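Local structure of regulatory protein AsnC (Escherichia coli, 2CG4) at residues V68-G73 and I109-R114. The protein activates transcription of asnA, regulates transcription of its own gene and represses gidA expression after transcription. The protein carries 1 engineered substitution. Numbering follows the deposited sequence.
Sequences VGCFIG and IKVMCR
Ile-72 CD1 reaches diagonally to Val-111 CG1, 3.4 Å away, while Ile-72 CB lies 3.8 Å from Ile-109 CG1. These beta-branched residues suit a strand and share their face with Cys-70, whose slim SG sits 3.7 Å from Val-111 CG2; a chi1 of 61° also brings that sulfur within 3.6 Å of Val-111 O. On the other face Lys-110 lays its aliphatic chain across the Phe-71 ring: CG stands 3.8 Å above the ring plane, offset toward the rim, in a CH-pi contact, and an extended chain carries the amine onward. Gly-69, paired with Met-112 without hydrogen bonds, has no side chain to crowd the sulfur, and the bent methionine folds over the backbone with SD 3.9 Å from Gly-69 CA.

Reciprocal backbone bonds join three hydrogen-bonded pairs, Val-68 with Cys-113, Cys-70 with Val-111 and Ile-72 with Ile-109; Ile-72 N donates to Ile-109 O at 2.8 Å. They join the two central strands of the Lrp/AsnC ligand-binding domain, a four-stranded antiparallel sheet of the dimeric alpha/beta-barrel type. Helix 116-127 covers the aliphatic face, with Leu-119 touching both Cys-70 and Val-111, and the side chain of Ile-72 lies about 4 Å from a bound asparagine. The Phe-71 face meets a second subunit: Tyr-99 of that subunit turns edge-to-face with the ring, and its OH hydrogen-bonds Lys-110 NZ.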
loop_
_atom_site.group_PDB
_atom_site.type_symbol
_atom_site.label_atom_id
_atom_site.label_comp_id
_atom_site.label_asym_id
_atom_site.label_seq_id
_atom_site.Cartn_x
_atom_site.Cartn_y
_atom_site.Cartn_z
ATOM N N VAL A 68 -5.661 1.350 26.526
ATOM C CA VAL A 68 -5.646 1.446 25.068
ATOM C C VAL A 68 -5.377 2.869 24.572
ATOM O O VAL A 68 -6.301 3.667 24.371
ATOM C CB VAL A 68 -6.943 0.919 24.444
ATOM C CG1 VAL A 68 -6.850 0.992 22.941
ATOM C CG2 VAL A 68 -7.179 -0.506 24.869
ATOM N N GLY A 69 -4.104 3.179 24.380
ATOM C CA GLY A 69 -3.721 4.338 23.595
ATOM C C GLY A 69 -3.577 3.957 22.141
ATOM O O GLY A 69 -3.288 2.805 21.804
ATOM N N CYS A 70 -3.782 4.920 21.261
ATOM C CA CYS A 70 -3.588 4.646 19.854
ATOM C C CYS A 70 -3.217 5.901 19.066
ATOM O O CYS A 70 -3.414 7.018 19.533
ATOM C CB CYS A 70 -4.820 3.959 19.286
ATOM S SG CYS A 70 -6.306 4.923 19.408
ATOM N N PHE A 71 -2.632 5.699 17.893
ATOM C CA PHE A 71 -2.554 6.727 16.874
ATOM C C PHE A 71 -3.578 6.397 15.809
ATOM O O PHE A 71 -3.797 5.224 15.500
ATOM C CB PHE A 71 -1.161 6.772 16.255
ATOM C CG PHE A 71 -0.090 7.228 17.208
ATOM C CD1 PHE A 71 0.640 6.305 17.948
ATOM C CD2 PHE A 71 0.193 8.582 17.360
ATOM C CE1 PHE A 71 1.634 6.734 18.828
ATOM C CE2 PHE A 71 1.189 9.015 18.235
ATOM C CZ PHE A 71 1.906 8.089 18.972
ATOM N N ILE A 72 -4.220 7.431 15.273
ATOM C CA ILE A 72 -5.168 7.277 14.188
ATOM C C ILE A 72 -4.728 8.175 13.047
ATOM O O ILE A 72 -4.440 9.352 13.254
ATOM C CB ILE A 72 -6.594 7.625 14.663
ATOM C CG1 ILE A 72 -6.849 6.953 16.019
ATOM C CG2 ILE A 72 -7.642 7.205 13.643
ATOM C CD1 ILE A 72 -8.221 7.117 16.535
ATOM N N GLY A 73 -4.628 7.609 11.849
ATOM C CA GLY A 73 -4.436 8.414 10.651
ATOM C C GLY A 73 -5.801 8.720 10.073
ATOM O O GLY A 73 -6.602 7.824 9.845
ATOM N N ILE A 109 -3.362 11.626 14.699
ATOM C CA ILE A 109 -3.764 12.002 16.044
ATOM C C ILE A 109 -3.460 10.872 17.005
ATOM O O ILE A 109 -3.399 9.716 16.608
ATOM C CB ILE A 109 -5.285 12.353 16.150
ATOM C CG1 ILE A 109 -6.138 11.093 16.023
ATOM C CG2 ILE A 109 -5.689 13.407 15.110
ATOM C CD1 ILE A 109 -7.657 11.350 16.020
ATOM N N LYS A 110 -3.256 11.228 18.270
ATOM C CA LYS A 110 -3.267 10.266 19.364
ATOM C C LYS A 110 -4.582 10.346 20.111
ATOM O O LYS A 110 -5.029 11.440 20.455
ATOM C CB LYS A 110 -2.132 10.557 20.330
ATOM C CG LYS A 110 -1.497 9.331 20.899
ATOM C CD LYS A 110 -0.680 9.691 22.112
ATOM C CE LYS A 110 0.250 8.547 22.515
ATOM N NZ LYS A 110 1.167 9.003 23.601
ATOM N N VAL A 111 -5.216 9.197 20.344
ATOM C CA VAL A 111 -6.292 9.145 21.315
ATOM C C VAL A 111 -5.995 8.157 22.430
ATOM O O VAL A 111 -5.441 7.085 22.199
ATOM C CB VAL A 111 -7.690 8.932 20.664
ATOM C CG1 VAL A 111 -7.618 9.153 19.166
ATOM C CG2 VAL A 111 -8.278 7.578 21.010
ATOM N N MET A 112 -6.342 8.564 23.647
ATOM C CA MET A 112 -6.075 7.805 24.860
ATOM C C MET A 112 -7.387 7.304 25.432
ATOM O O MET A 112 -8.264 8.102 25.771
ATOM C CB MET A 112 -5.391 8.707 25.881
ATOM C CG MET A 112 -3.983 9.112 25.501
ATOM S SD MET A 112 -2.892 7.686 25.417
ATOM C CE MET A 112 -2.816 7.206 27.137
ATOM N N CYS A 113 -7.533 5.987 25.522
ATOM C CA CYS A 113 -8.799 5.381 25.948
ATOM C C CYS A 113 -8.604 4.352 27.056
ATOM O O CYS A 113 -7.513 3.823 27.241
ATOM C CB CYS A 113 -9.510 4.743 24.756
ATOM S SG CYS A 113 -10.449 5.917 23.766
ATOM N N ARG A 114 -9.672 4.061 27.785
ATOM C CA ARG A 114 -9.608 3.096 28.876
ATOM C C ARG A 114 -9.678 1.638 28.418
ATOM O O ARG A 114 -8.973 0.777 28.961
ATOM C CB ARG A 114 -10.698 3.381 29.902
ATOM C CG ARG A 114 -10.307 4.430 30.922
ATOM C CD ARG A 114 -11.496 4.813 31.785
ATOM N NE ARG A 114 -11.449 6.225 32.153
ATOM C CZ ARG A 114 -10.623 6.725 33.068
ATOM N NH1 ARG A 114 -9.775 5.922 33.703
ATOM N NH2 ARG A 114 -10.639 8.026 33.344
#